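Esterase YbfF (Escherichia coli, PDB 3BF7) is probably an esterase or thioesterase of the alpha/beta hydrolase fold, with a helical cap beside its substrate-binding crevice. Local coordinates at residues T9-H14 against L39-N44; I19-G24 against H43-V48; L29-V34 against G233-A238; A66-L71 against V95-A100; K82-G87 against I106-A111. The protein carries 1 engineered substitution. All coordinates share one frame; numbering follows the deposited sequence.

Contact 1: residues T9-H14 against L39-N44; sequences TAQNQH and LVNDHN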
# COMPACT_ATOMS: atom_id res chain seq x y z
N THR A 9 -1.26 5.76 19.66
CA THR A 9 -1.37 7.18 19.97
C THR A 9 -0.03 7.90 19.85
O THR A 9 1.02 7.34 20.19
CB THR A 9 -1.93 7.38 21.39
OG1 THR A 9 -3.20 6.74 21.49
CG2 THR A 9 -2.08 8.86 21.71
N ALA A 10 -0.07 9.13 19.36
CA ALA A 10 1.14 9.93 19.20
C ALA A 10 1.87 10.04 20.53
O ALA A 10 1.25 10.21 21.58
CB ALA A 10 0.77 11.32 18.70
N GLN A 11 3.20 9.95 20.48
CA GLN A 11 4.01 10.04 21.69
C GLN A 11 4.07 11.48 22.18
O GLN A 11 4.44 11.75 23.32
CB GLN A 11 5.42 9.51 21.41
CG GLN A 11 5.44 8.05 20.99
CD GLN A 11 6.84 7.56 20.65
OE1 GLN A 11 7.03 6.40 20.28
NE2 GLN A 11 7.82 8.45 20.77
N ASN A 12 3.69 12.40 21.30
CA ASN A 12 3.69 13.83 21.61
C ASN A 12 2.53 14.50 20.87
O ASN A 12 2.30 14.23 19.69
CB ASN A 12 5.01 14.47 21.16
CG ASN A 12 6.22 13.82 21.78
OD1 ASN A 12 6.43 13.90 22.99
ND2 ASN A 12 7.03 13.16 20.96
N GLN A 13 1.80 15.36 21.57
CA GLN A 13 0.67 16.07 20.97
C GLN A 13 1.18 17.26 20.16
O GLN A 13 1.86 18.13 20.69
CB GLN A 13 -0.29 16.57 22.05
CG GLN A 13 -1.66 15.91 22.04
CD GLN A 13 -2.37 16.06 20.71
OE1 GLN A 13 -2.37 17.13 20.11
NE2 GLN A 13 -2.99 14.98 20.25
N HIS A 14 0.84 17.29 18.87
CA HIS A 14 1.28 18.37 17.99
C HIS A 14 0.16 18.91 17.12
O HIS A 14 0.41 19.66 16.17
CB HIS A 14 2.43 17.88 17.11
CG HIS A 14 3.68 17.56 17.88
ND1 HIS A 14 4.58 18.52 18.27
CD2 HIS A 14 4.16 16.38 18.35
CE1 HIS A 14 5.57 17.95 18.94
NE2 HIS A 14 5.33 16.65 19.00
N LEU A 39 6.66 8.22 12.37
CA LEU A 39 5.54 9.16 12.38
C LEU A 39 4.73 9.17 13.67
O LEU A 39 4.04 10.16 13.96
CB LEU A 39 4.64 8.88 11.18
CG LEU A 39 5.34 9.11 9.83
CD1 LEU A 39 4.52 8.51 8.70
CD2 LEU A 39 5.56 10.61 9.61
N VAL A 40 4.81 8.11 14.47
CA VAL A 40 4.06 8.05 15.72
C VAL A 40 4.64 9.00 16.77
O VAL A 40 4.04 9.22 17.82
CB VAL A 40 4.04 6.60 16.30
CG1 VAL A 40 5.41 6.21 16.82
CG2 VAL A 40 2.99 6.49 17.39
N ASN A 41 5.82 9.55 16.50
CA ASN A 41 6.44 10.49 17.43
C ASN A 41 5.57 11.73 17.58
O ASN A 41 5.51 12.33 18.65
CB ASN A 41 7.83 10.90 16.94
CG ASN A 41 8.88 9.83 17.18
OD1 ASN A 41 9.17 9.48 18.33
ND2 ASN A 41 9.45 9.31 16.11
N ASP A 42 4.87 12.09 16.50
CA ASP A 42 4.02 13.28 16.51
C ASP A 42 2.67 13.14 15.81
O ASP A 42 2.04 14.14 15.47
CB ASP A 42 4.80 14.46 15.93
CG ASP A 42 5.41 14.16 14.57
OD1 ASP A 42 5.47 12.97 14.19
OD2 ASP A 42 5.85 15.11 13.89
N HIS A 43 2.21 11.90 15.61
CA HIS A 43 0.91 11.66 14.98
C HIS A 43 0.28 10.40 15.53
O HIS A 43 0.98 9.47 15.92
CB HIS A 43 1.02 11.41 13.47
CG HIS A 43 1.66 12.50 12.69
ND1 HIS A 43 3.03 12.66 12.62
CD2 HIS A 43 1.13 13.47 11.90
CE1 HIS A 43 3.31 13.68 11.82
NE2 HIS A 43 2.18 14.18 11.37
N ASN A 44 -1.05 10.36 15.55
CA ASN A 44 -1.72 9.14 15.93
C ASN A 44 -1.57 8.34 14.64
O ASN A 44 -1.68 8.91 13.55
CB ASN A 44 -3.21 9.36 16.23
CG ASN A 44 -3.44 10.01 17.57
OD1 ASN A 44 -2.58 9.97 18.45
ND2 ASN A 44 -4.62 10.59 17.75
O HOH W 1 9.18 11.45 20.33
O HOH W 2 -2.71 12.32 19.95
O HOH W 3 -0.09 15.53 16.90
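Asn44 accepts the backbone N-H of Ala10 in the plane of its amide carbonyl, a nearly straight bond with OD1 2.8 Å from Ala10 N. One residue on, Gln11 N donates to Val40 O at 2.9 Å. The third bond is bent: Asn12 ND2 reaches Asn41 O at 2.9 Å with 142° at the hydrogen. The same ND2 also bonds weakly to a water that donates to Asn41 OD1, while Asn41 ND2 bonds to Asp38 O; another water joins Asp42 O to His14 N. These bonds tie two surface loops of the alpha/beta hydrolase fold: 9-14 follows strand 5-8, while 39-44 leads from helix 33-39 into strand 45-48. Asp42 OD1 makes a salt bridge to Arg249 of helix 241-253, and His43 keeps its ring turned by ND1 bonding to a lone pair of Leu39 O at 3.0 Å. Further out the contacts are mostly carbon against carbonyl. The methyl of Ala10 rests on the backbone carbonyl of His43, CB to O 3.3 Å. Val40 sends CG2, anti to its own nitrogen, to within 3.5 Å of Thr9 O. Gln11 runs extended alongside Asn41, pointing the same way, their amide planes 86° apart.

Contact 2: residues I19-G24 against H43-V48; sequences IVLVHG and HNIIQV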
# COMPACT_ATOMS: atom_id res chain seq x y z
N ILE A 19 -2.51 9.73 10.87
CA ILE A 19 -2.01 9.16 9.62
C ILE A 19 -2.41 7.70 9.48
O ILE A 19 -2.18 6.89 10.38
CB ILE A 19 -0.47 9.26 9.53
CG1 ILE A 19 -0.04 10.73 9.46
CG2 ILE A 19 0.04 8.48 8.31
CD1 ILE A 19 1.46 10.95 9.42
N VAL A 20 -3.03 7.38 8.35
CA VAL A 20 -3.46 6.02 8.04
C VAL A 20 -2.48 5.49 6.99
O VAL A 20 -2.28 6.12 5.96
CB VAL A 20 -4.89 5.99 7.47
CG1 VAL A 20 -5.28 4.57 7.09
CG2 VAL A 20 -5.87 6.55 8.50
N LEU A 21 -1.88 4.34 7.28
CA LEU A 21 -0.91 3.70 6.38
C LEU A 21 -1.56 2.49 5.72
O LEU A 21 -2.13 1.64 6.40
CB LEU A 21 0.32 3.27 7.18
CG LEU A 21 1.07 4.39 7.90
CD1 LEU A 21 2.01 3.80 8.93
CD2 LEU A 21 1.83 5.24 6.89
N VAL A 22 -1.44 2.42 4.39
CA VAL A 22 -2.06 1.35 3.61
C VAL A 22 -1.04 0.62 2.73
O VAL A 22 -0.46 1.20 1.81
CB VAL A 22 -3.18 1.93 2.72
CG1 VAL A 22 -4.02 0.80 2.14
CG2 VAL A 22 -4.05 2.90 3.52
N HIS A 23 -0.83 -0.66 3.02
CA HIS A 23 0.12 -1.50 2.29
C HIS A 23 -0.33 -1.91 0.88
O HIS A 23 -1.46 -1.63 0.47
CB HIS A 23 0.38 -2.77 3.11
CG HIS A 23 -0.80 -3.68 3.20
ND1 HIS A 23 -1.18 -4.51 2.17
CD2 HIS A 23 -1.73 -3.84 4.17
CE1 HIS A 23 -2.29 -5.14 2.50
NE2 HIS A 23 -2.65 -4.75 3.71
N GLY A 24 0.57 -2.59 0.17
CA GLY A 24 0.30 -3.03 -1.19
C GLY A 24 -0.07 -4.49 -1.33
O GLY A 24 -0.22 -5.21 -0.34
N HIS A 43 2.21 11.90 15.61
CA HIS A 43 0.91 11.66 14.98
C HIS A 43 0.28 10.40 15.53
O HIS A 43 0.98 9.47 15.92
CB HIS A 43 1.02 11.41 13.47
CG HIS A 43 1.66 12.50 12.69
ND1 HIS A 43 3.03 12.66 12.62
CD2 HIS A 43 1.13 13.47 11.90
CE1 HIS A 43 3.31 13.68 11.82
NE2 HIS A 43 2.18 14.18 11.37
N ASN A 44 -1.05 10.36 15.55
CA ASN A 44 -1.72 9.14 15.93
C ASN A 44 -1.57 8.34 14.64
O ASN A 44 -1.68 8.91 13.55
CB ASN A 44 -3.21 9.36 16.23
CG ASN A 44 -3.44 10.01 17.57
OD1 ASN A 44 -2.58 9.97 18.45
ND2 ASN A 44 -4.62 10.59 17.75
N ILE A 45 -1.31 7.05 14.75
CA ILE A 45 -1.12 6.21 13.58
C ILE A 45 -2.14 5.08 13.51
O ILE A 45 -2.52 4.51 14.53
CB ILE A 45 0.28 5.56 13.58
CG1 ILE A 45 1.37 6.64 13.63
CG2 ILE A 45 0.45 4.66 12.36
CD1 ILE A 45 1.37 7.57 12.45
N ILE A 46 -2.58 4.77 12.29
CA ILE A 46 -3.51 3.68 12.06
C ILE A 46 -2.94 2.86 10.90
O ILE A 46 -2.85 3.34 9.77
CB ILE A 46 -4.93 4.16 11.67
CG1 ILE A 46 -5.53 5.03 12.78
CG2 ILE A 46 -5.83 2.96 11.40
CD1 ILE A 46 -5.06 6.47 12.77
N GLN A 47 -2.54 1.63 11.19
CA GLN A 47 -2.01 0.73 10.17
C GLN A 47 -3.13 -0.26 9.85
O GLN A 47 -3.62 -0.95 10.74
CB GLN A 47 -0.79 -0.02 10.70
CG GLN A 47 0.43 0.87 10.90
CD GLN A 47 1.52 0.22 11.73
OE1 GLN A 47 1.77 0.63 12.87
NE2 GLN A 47 2.16 -0.80 11.18
N VAL A 48 -3.54 -0.33 8.59
CA VAL A 48 -4.63 -1.22 8.22
C VAL A 48 -4.21 -2.42 7.38
O VAL A 48 -3.18 -2.40 6.70
CB VAL A 48 -5.72 -0.48 7.38
CG1 VAL A 48 -6.08 0.84 8.03
CG2 VAL A 48 -5.23 -0.25 5.95
O HOH W 4 -1.12 -0.89 5.94
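Strands 19-22 and 45-48 run parallel, 4.7 Å apart at closest approach of their axes and 20° off alignment, with Ile19, Val20 and Leu21 abreast of Ile45, Ile46 and Gln47. Ile19 N donates to Asn44 O, Ile46 N to Ile19 O and Leu21 N to Ile46 O; the last link, Val48 N to Leu21 O, is straight but stretched to 3.3 Å. Beyond it a water donates to Leu21 O and Val48 O and accepts from His23 N, filling in where the chains part. This is the beta-alpha-beta crossover through helix 33-39, and Ala36 of that helix covers Leu21, Ile45 and Gln47. At the strand starts Ile19 lays CD1 over one face of the His43 ring, 3.6 Å from its centroid, a CH-pi contact; CG1 anti to the carbonyl carbon (chi1 -65°) brings the methyl there. With an alanine in place of His43, Ile19 CD1 would probably lose the flat surface under it, and Leu39 O its ring N-H partner. Leu21 lies alongside Gln47, its CD1 3.9 Å from both Ile45 CG2 and Gln47 CG. On the other face Val20 CG1 meets Val48 CG1 at 3.9 Å. The backbone groups named here pair across the strands or with the water, leaving mainly aliphatic side chains toward covering helices 33-39 and 64-78.

Contact 3: residues L29-V34 against G233-A238; sequences LDNLGV and GHWVHA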
# COMPACT_ATOMS: atom_id res chain seq x y z
N LEU A 29 -0.50 -5.09 7.39
CA LEU A 29 -0.30 -3.86 8.14
C LEU A 29 1.09 -3.62 8.70
O LEU A 29 1.44 -2.49 9.03
CB LEU A 29 -1.36 -3.73 9.25
CG LEU A 29 -1.38 -4.71 10.42
CD1 LEU A 29 -0.27 -4.38 11.41
CD2 LEU A 29 -2.73 -4.62 11.11
N ASP A 30 1.89 -4.68 8.80
CA ASP A 30 3.25 -4.51 9.30
C ASP A 30 4.19 -3.93 8.24
O ASP A 30 5.24 -3.38 8.58
CB ASP A 30 3.81 -5.86 9.77
CG ASP A 30 3.47 -6.15 11.22
OD1 ASP A 30 2.66 -5.42 11.81
OD2 ASP A 30 4.03 -7.12 11.77
N ASN A 31 3.82 -4.01 6.96
CA ASN A 31 4.72 -3.54 5.91
C ASN A 31 5.16 -2.08 5.93
O ASN A 31 6.28 -1.78 5.52
CB ASN A 31 4.19 -3.89 4.53
CG ASN A 31 5.29 -3.87 3.48
OD1 ASN A 31 6.26 -4.63 3.56
ND2 ASN A 31 5.15 -3.00 2.49
N LEU A 32 4.29 -1.17 6.37
CA LEU A 32 4.69 0.24 6.44
C LEU A 32 5.02 0.61 7.88
O LEU A 32 5.06 1.79 8.23
CB LEU A 32 3.58 1.15 5.89
CG LEU A 32 3.49 1.25 4.36
CD1 LEU A 32 3.22 -0.11 3.75
CD2 LEU A 32 2.39 2.23 3.99
N GLY A 33 5.28 -0.41 8.70
CA GLY A 33 5.62 -0.18 10.09
C GLY A 33 6.85 0.69 10.25
O GLY A 33 6.95 1.47 11.20
N VAL A 34 7.80 0.57 9.32
CA VAL A 34 9.01 1.38 9.40
C VAL A 34 8.67 2.86 9.35
O VAL A 34 9.33 3.69 9.98
CB VAL A 34 10.00 1.02 8.26
CG1 VAL A 34 9.37 1.29 6.90
CG2 VAL A 34 11.29 1.80 8.43
N GLY A 233 14.05 0.27 -5.52
CA GLY A 233 13.08 -0.48 -6.29
C GLY A 233 11.66 -0.17 -5.85
O GLY A 233 11.41 0.86 -5.22
N HIS A 234 10.74 -1.07 -6.17
CA HIS A 234 9.33 -0.88 -5.86
C HIS A 234 8.97 -0.73 -4.38
O HIS A 234 8.09 0.06 -4.05
CB HIS A 234 8.53 -2.03 -6.48
CG HIS A 234 7.05 -1.90 -6.31
ND1 HIS A 234 6.35 -0.77 -6.69
CD2 HIS A 234 6.13 -2.77 -5.84
CE1 HIS A 234 5.06 -0.96 -6.45
NE2 HIS A 234 4.90 -2.16 -5.94
N TRP A 235 9.61 -1.48 -3.50
CA TRP A 235 9.32 -1.35 -2.07
C TRP A 235 10.31 -0.32 -1.52
O TRP A 235 11.19 -0.62 -0.72
CB TRP A 235 9.46 -2.70 -1.37
CG TRP A 235 8.31 -3.64 -1.64
CD1 TRP A 235 7.18 -3.82 -0.88
CD2 TRP A 235 8.15 -4.50 -2.78
NE1 TRP A 235 6.34 -4.74 -1.47
CE2 TRP A 235 6.91 -5.17 -2.64
CE3 TRP A 235 8.94 -4.77 -3.91
CZ2 TRP A 235 6.45 -6.10 -3.58
CZ3 TRP A 235 8.48 -5.69 -4.84
CH2 TRP A 235 7.24 -6.34 -4.67
N VAL A 236 10.13 0.92 -1.99
CA VAL A 236 11.01 2.04 -1.62
C VAL A 236 11.23 2.21 -0.13
O VAL A 236 12.36 2.43 0.32
CB VAL A 236 10.46 3.37 -2.18
CG1 VAL A 236 11.55 4.44 -2.13
CG2 VAL A 236 9.95 3.19 -3.60
N HIS A 237 10.15 2.11 0.64
CA HIS A 237 10.22 2.27 2.09
C HIS A 237 11.03 1.17 2.77
O HIS A 237 11.59 1.37 3.85
CB HIS A 237 8.82 2.29 2.68
CG HIS A 237 7.98 1.13 2.27
ND1 HIS A 237 7.55 0.95 0.97
CD2 HIS A 237 7.52 0.06 2.97
CE1 HIS A 237 6.87 -0.18 0.89
NE2 HIS A 237 6.84 -0.73 2.09
N ALA A 238 11.10 0.00 2.14
CA ALA A 238 11.85 -1.11 2.70
C ALA A 238 13.35 -0.95 2.45
O ALA A 238 14.17 -1.37 3.26
CB ALA A 238 11.37 -2.42 2.09
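Asn31 meets His237 where the loop leading into helix 33-39 passes the start of helix 236-239, which carries His237. Just before that helix comes His234, the probable histidine of an alpha/beta hydrolase Ser-His-Asp triad with Ser89 and Asp113. Asn31 CG lies anti to the backbone N (chi1 -160°), which sends the amide across to the second segment. ND2 stops 2.9 Å from His237 NE2, near the plane of the imidazole, but the angle is too poor for a hydrogen bond; the amide and ring planes stand almost perpendicular, 88° apart. The backbone of Asn31 meets the ring as well, its O lying in the ring plane at the edge, 3.4 Å from His237 CD2. The same ND2 is 4.0 Å from Trp235 CD1, at the rim of the indole. Phe161 of helix 156-163 touches both Asn31 and Trp235, so this corner faces that helix. Asn31 also sits within a type I turn, closed by Gly33 N bonding to Asp30 O. Next, Leu32 takes the N-cap position of helix 33-39 and crosses His237 at about a right angle, with CD1 4.0 Å from NE2. Across from it, the His237 ring makes an edge-to-face contact with His88, next to Ser89. Val34, in the first turn of the helix, points toward the second segment and also packs on Pro241. The final touch is aliphatic carbon on a backbone carbonyl, Val34 CG1 lying 3.8 Å from His237 O.

Contact 4: residues A66-L71 against V95-A100; sequences AMAQDL and VMALTA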
# COMPACT_ATOMS: atom_id res chain seq x y z
N ALA A 66 -14.25 0.05 -3.76
CA ALA A 66 -14.53 -0.80 -2.60
C ALA A 66 -13.46 -0.61 -1.52
O ALA A 66 -13.78 -0.49 -0.34
CB ALA A 66 -14.60 -2.26 -3.02
N MET A 67 -12.20 -0.60 -1.93
CA MET A 67 -11.11 -0.41 -0.99
C MET A 67 -11.15 0.99 -0.38
O MET A 67 -10.82 1.18 0.79
CB MET A 67 -9.76 -0.67 -1.67
CG MET A 67 -9.50 -2.16 -1.93
SD MET A 67 -7.87 -2.53 -2.61
CE MET A 67 -8.29 -2.95 -4.29
N ALA A 68 -11.58 1.97 -1.17
CA ALA A 68 -11.69 3.34 -0.68
C ALA A 68 -12.80 3.40 0.37
O ALA A 68 -12.64 4.02 1.42
CB ALA A 68 -11.99 4.29 -1.83
N GLN A 69 -13.92 2.75 0.08
CA GLN A 69 -15.04 2.73 1.02
C GLN A 69 -14.61 2.07 2.33
O GLN A 69 -15.04 2.48 3.41
CB GLN A 69 -16.23 1.97 0.43
CG GLN A 69 -17.41 1.87 1.38
CD GLN A 69 -18.07 3.21 1.62
OE1 GLN A 69 -18.51 3.88 0.69
NE2 GLN A 69 -18.14 3.62 2.89
N ASP A 70 -13.79 1.03 2.23
CA ASP A 70 -13.31 0.34 3.43
C ASP A 70 -12.57 1.35 4.32
O ASP A 70 -12.68 1.30 5.54
CB ASP A 70 -12.34 -0.79 3.08
CG ASP A 70 -13.00 -1.95 2.38
OD1 ASP A 70 -12.26 -2.80 1.85
OD2 ASP A 70 -14.25 -2.04 2.36
N LEU A 71 -11.82 2.25 3.70
CA LEU A 71 -11.09 3.26 4.45
C LEU A 71 -12.07 4.20 5.15
O LEU A 71 -11.87 4.57 6.31
CB LEU A 71 -10.13 4.03 3.53
CG LEU A 71 -9.00 3.19 2.91
CD1 LEU A 71 -8.16 4.05 1.98
CD2 LEU A 71 -8.12 2.60 4.01
N VAL A 95 -5.90 4.78 -1.70
CA VAL A 95 -5.89 6.12 -1.14
C VAL A 95 -6.22 7.16 -2.22
O VAL A 95 -6.94 8.12 -1.96
CB VAL A 95 -4.52 6.42 -0.50
CG1 VAL A 95 -4.38 7.91 -0.20
CG2 VAL A 95 -4.37 5.60 0.78
N MET A 96 -5.68 6.97 -3.42
CA MET A 96 -6.00 7.91 -4.49
C MET A 96 -7.48 7.82 -4.84
O MET A 96 -8.13 8.83 -5.09
CB MET A 96 -5.14 7.64 -5.73
CG MET A 96 -3.68 8.02 -5.54
SD MET A 96 -2.67 7.87 -7.04
CE MET A 96 -2.57 6.08 -7.21
N ALA A 97 -8.03 6.60 -4.84
CA ALA A 97 -9.45 6.42 -5.14
C ALA A 97 -10.31 7.09 -4.07
O ALA A 97 -11.42 7.54 -4.35
CB ALA A 97 -9.78 4.94 -5.23
N LEU A 98 -9.80 7.15 -2.84
CA LEU A 98 -10.55 7.78 -1.75
C LEU A 98 -10.78 9.26 -2.03
O LEU A 98 -11.79 9.82 -1.60
CB LEU A 98 -9.80 7.61 -0.43
CG LEU A 98 -10.48 8.23 0.81
CD1 LEU A 98 -11.85 7.60 1.04
CD2 LEU A 98 -9.59 8.02 2.02
N THR A 99 -9.87 9.91 -2.76
CA THR A 99 -10.06 11.33 -3.06
C THR A 99 -11.32 11.56 -3.90
O THR A 99 -11.93 12.63 -3.82
CB THR A 99 -8.86 11.96 -3.81
OG1 THR A 99 -8.76 11.41 -5.13
CG2 THR A 99 -7.56 11.72 -3.06
N ALA A 100 -11.70 10.56 -4.69
CA ALA A 100 -12.88 10.68 -5.53
C ALA A 100 -14.15 10.32 -4.77
O ALA A 100 -15.22 10.88 -5.01
CB ALA A 100 -12.74 9.79 -6.76
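Ala68 and Leu98 bring their CA atoms to 4.7 Å where helix 64-78 crosses helix 90-101 at -80°, the axes of the two short segments 8.0 Å apart. Both helices pack against the same face of the central sheet of the alpha/beta hydrolase fold, and 90-101 is the helix that follows the probable nucleophile elbow at Gly87, Ser89 and Gly91. Ala68 and Ala97, small residues at the crossing, probably help the axes approach this closely. Ala68 points its methyl toward the other helix, where CB sits 3.7 Å from Leu98 N and 4.1 Å from Ala97 CB; it meets the backbone more closely than the side chains. Leu98 answers from beside it. With CG anti to the backbone N (chi1 180°), its CD1 comes to 3.7 Å from Ala68 O, while CD2 meets Leu71. The side chains that touch are all apolar. Asp70, on the same helix as Ala68, makes a salt bridge with Arg51 and accepts a hydrogen bond from Met1 N. Leu71, Val95 and Leu98 all lie on Phe85 of strand 83-88, so this cluster fills the angle between the two helices and the sheet. Leu71 stands one turn beyond Ala68 and also points toward the crossing; its CD1 touches the second helix at two branches, Leu98 CD2 at 4.2 Å and Val95 CG2 at 4.3 Å.

Contact 5: residues K82-G87 against I106-A111; sequences KATFIG and IDKLVA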
# COMPACT_ATOMS: atom_id res chain seq x y z
N LYS A 82 -11.10 13.30 9.67
CA LYS A 82 -10.19 13.47 8.54
C LYS A 82 -8.80 12.95 8.91
O LYS A 82 -8.36 13.08 10.05
CB LYS A 82 -10.11 14.95 8.16
CG LYS A 82 -9.22 15.26 6.96
CD LYS A 82 -9.20 16.75 6.67
CE LYS A 82 -8.64 17.55 7.84
NZ LYS A 82 -8.60 19.01 7.56
N ALA A 83 -8.12 12.36 7.93
CA ALA A 83 -6.79 11.83 8.17
C ALA A 83 -5.90 11.99 6.96
O ALA A 83 -6.37 12.18 5.84
CB ALA A 83 -6.88 10.36 8.55
N THR A 84 -4.59 11.93 7.21
CA THR A 84 -3.61 11.98 6.14
C THR A 84 -3.42 10.50 5.79
O THR A 84 -3.39 9.65 6.68
CB THR A 84 -2.29 12.59 6.65
OG1 THR A 84 -2.44 14.01 6.72
CG2 THR A 84 -1.12 12.24 5.73
N PHE A 85 -3.33 10.21 4.50
CA PHE A 85 -3.19 8.83 4.04
C PHE A 85 -1.88 8.61 3.30
O PHE A 85 -1.51 9.41 2.44
CB PHE A 85 -4.35 8.46 3.12
CG PHE A 85 -5.65 8.23 3.84
CD1 PHE A 85 -6.04 6.94 4.18
CD2 PHE A 85 -6.48 9.30 4.17
CE1 PHE A 85 -7.25 6.72 4.84
CE2 PHE A 85 -7.68 9.09 4.83
CZ PHE A 85 -8.07 7.79 5.17
N ILE A 86 -1.21 7.51 3.63
CA ILE A 86 0.04 7.13 2.98
C ILE A 86 -0.15 5.69 2.50
O ILE A 86 -0.39 4.79 3.30
CB ILE A 86 1.22 7.17 3.97
CG1 ILE A 86 1.39 8.59 4.52
CG2 ILE A 86 2.50 6.71 3.28
CD1 ILE A 86 2.51 8.75 5.54
N GLY A 87 -0.07 5.48 1.19
CA GLY A 87 -0.26 4.14 0.67
C GLY A 87 0.80 3.72 -0.32
O GLY A 87 1.28 4.52 -1.13
N ILE A 106 -9.97 13.26 3.75
CA ILE A 106 -8.53 13.25 3.55
C ILE A 106 -7.88 14.61 3.75
O ILE A 106 -8.40 15.64 3.30
CB ILE A 106 -8.17 12.80 2.11
CG1 ILE A 106 -8.85 11.47 1.79
CG2 ILE A 106 -6.66 12.66 1.97
CD1 ILE A 106 -8.69 11.04 0.34
N ASP A 107 -6.74 14.62 4.44
CA ASP A 107 -5.99 15.85 4.67
C ASP A 107 -4.90 15.83 3.61
O ASP A 107 -5.08 16.36 2.51
CB ASP A 107 -5.37 15.84 6.07
CG ASP A 107 -4.72 17.16 6.42
OD1 ASP A 107 -4.63 18.04 5.54
OD2 ASP A 107 -4.29 17.32 7.58
N LYS A 108 -3.77 15.20 3.92
CA LYS A 108 -2.68 15.09 2.96
C LYS A 108 -2.63 13.68 2.39
O LYS A 108 -3.25 12.75 2.94
CB LYS A 108 -1.35 15.47 3.62
CG LYS A 108 -1.31 16.95 4.00
CD LYS A 108 0.09 17.43 4.30
CE LYS A 108 0.10 18.93 4.53
NZ LYS A 108 1.49 19.46 4.67
N LEU A 109 -1.91 13.51 1.28
CA LEU A 109 -1.84 12.22 0.60
C LEU A 109 -0.45 11.91 0.08
O LEU A 109 0.18 12.74 -0.57
CB LEU A 109 -2.84 12.22 -0.56
CG LEU A 109 -2.99 10.97 -1.45
CD1 LEU A 109 -4.31 11.04 -2.18
CD2 LEU A 109 -1.84 10.87 -2.44
N VAL A 110 0.01 10.69 0.35
CA VAL A 110 1.31 10.22 -0.12
C VAL A 110 1.11 8.88 -0.81
O VAL A 110 0.53 7.96 -0.23
CB VAL A 110 2.31 10.02 1.05
CG1 VAL A 110 3.65 9.56 0.51
CG2 VAL A 110 2.47 11.32 1.83
N ALA A 111 1.58 8.77 -2.05
CA ALA A 111 1.47 7.55 -2.83
C ALA A 111 2.89 7.08 -3.12
O ALA A 111 3.64 7.76 -3.82
CB ALA A 111 0.72 7.81 -4.12
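Thr84 stands beside Lys108, both side chains pointing the same way, where parallel strands 83-88 and 106-112 slip register by one residue in a beta bulge. Its OG1, anti to the carbonyl carbon (chi1 -78°), lies next to Lys108 N at 3.3 Å and accepts a weak hydrogen bond, while CG2 rests 3.5 Å from Lys108 O. A valine at Thr84 would probably leave Lys108 N without this acceptor at the bulge. Just before it, Asp107 N reaches Ala83 O at 2.8 Å from well above the carbonyl plane, as the chain turns its corner. Lys82 lies over that corner, CG 3.5 Å from Ile106 C; a bend at chi3 leaves NZ 4.6 Å from Asp107 OD1, too far for a salt bridge, and Asp107 OD2 is bonded to Ser17 instead. Phe85 crosses Ile106 at about a right angle, its CD2 4.0 Å from Ile106 CG1. On the other face Ile86 and Val110 run side by side, CG1 to CB 3.9 Å. The bulge thus draws the Thr84 hydroxyl into backbone bonding, while past it Phe85, Val110 and Gly87 resume the regular bonds that lead up to the probable nucleophile elbow at Gly87.

Overall arrangement
Contacts 2 and 5 are neighbouring pairs in one mixed sheet, their centres about 9 Å apart, with strands 19-22 and 83-88 bonded side by side between them. Contact 1 sits at the start of strand 45-48, about 13 Å from the centre of contact 2, and feeds its segment 39-44 into that strand through the shared His43 and Asn44. Contact 4 lies on one face of contact 5, the centres about 11 Å apart, as Val95 and Leu98 pack on Phe85 and Ile106. Contact 3 spans most of the chain, enclosing contacts 4 and 5 in sequence. It brings His234 toward the Gly87 end of contact 5, the probable catalytic end, with contact 1 at the opposite end of the strands.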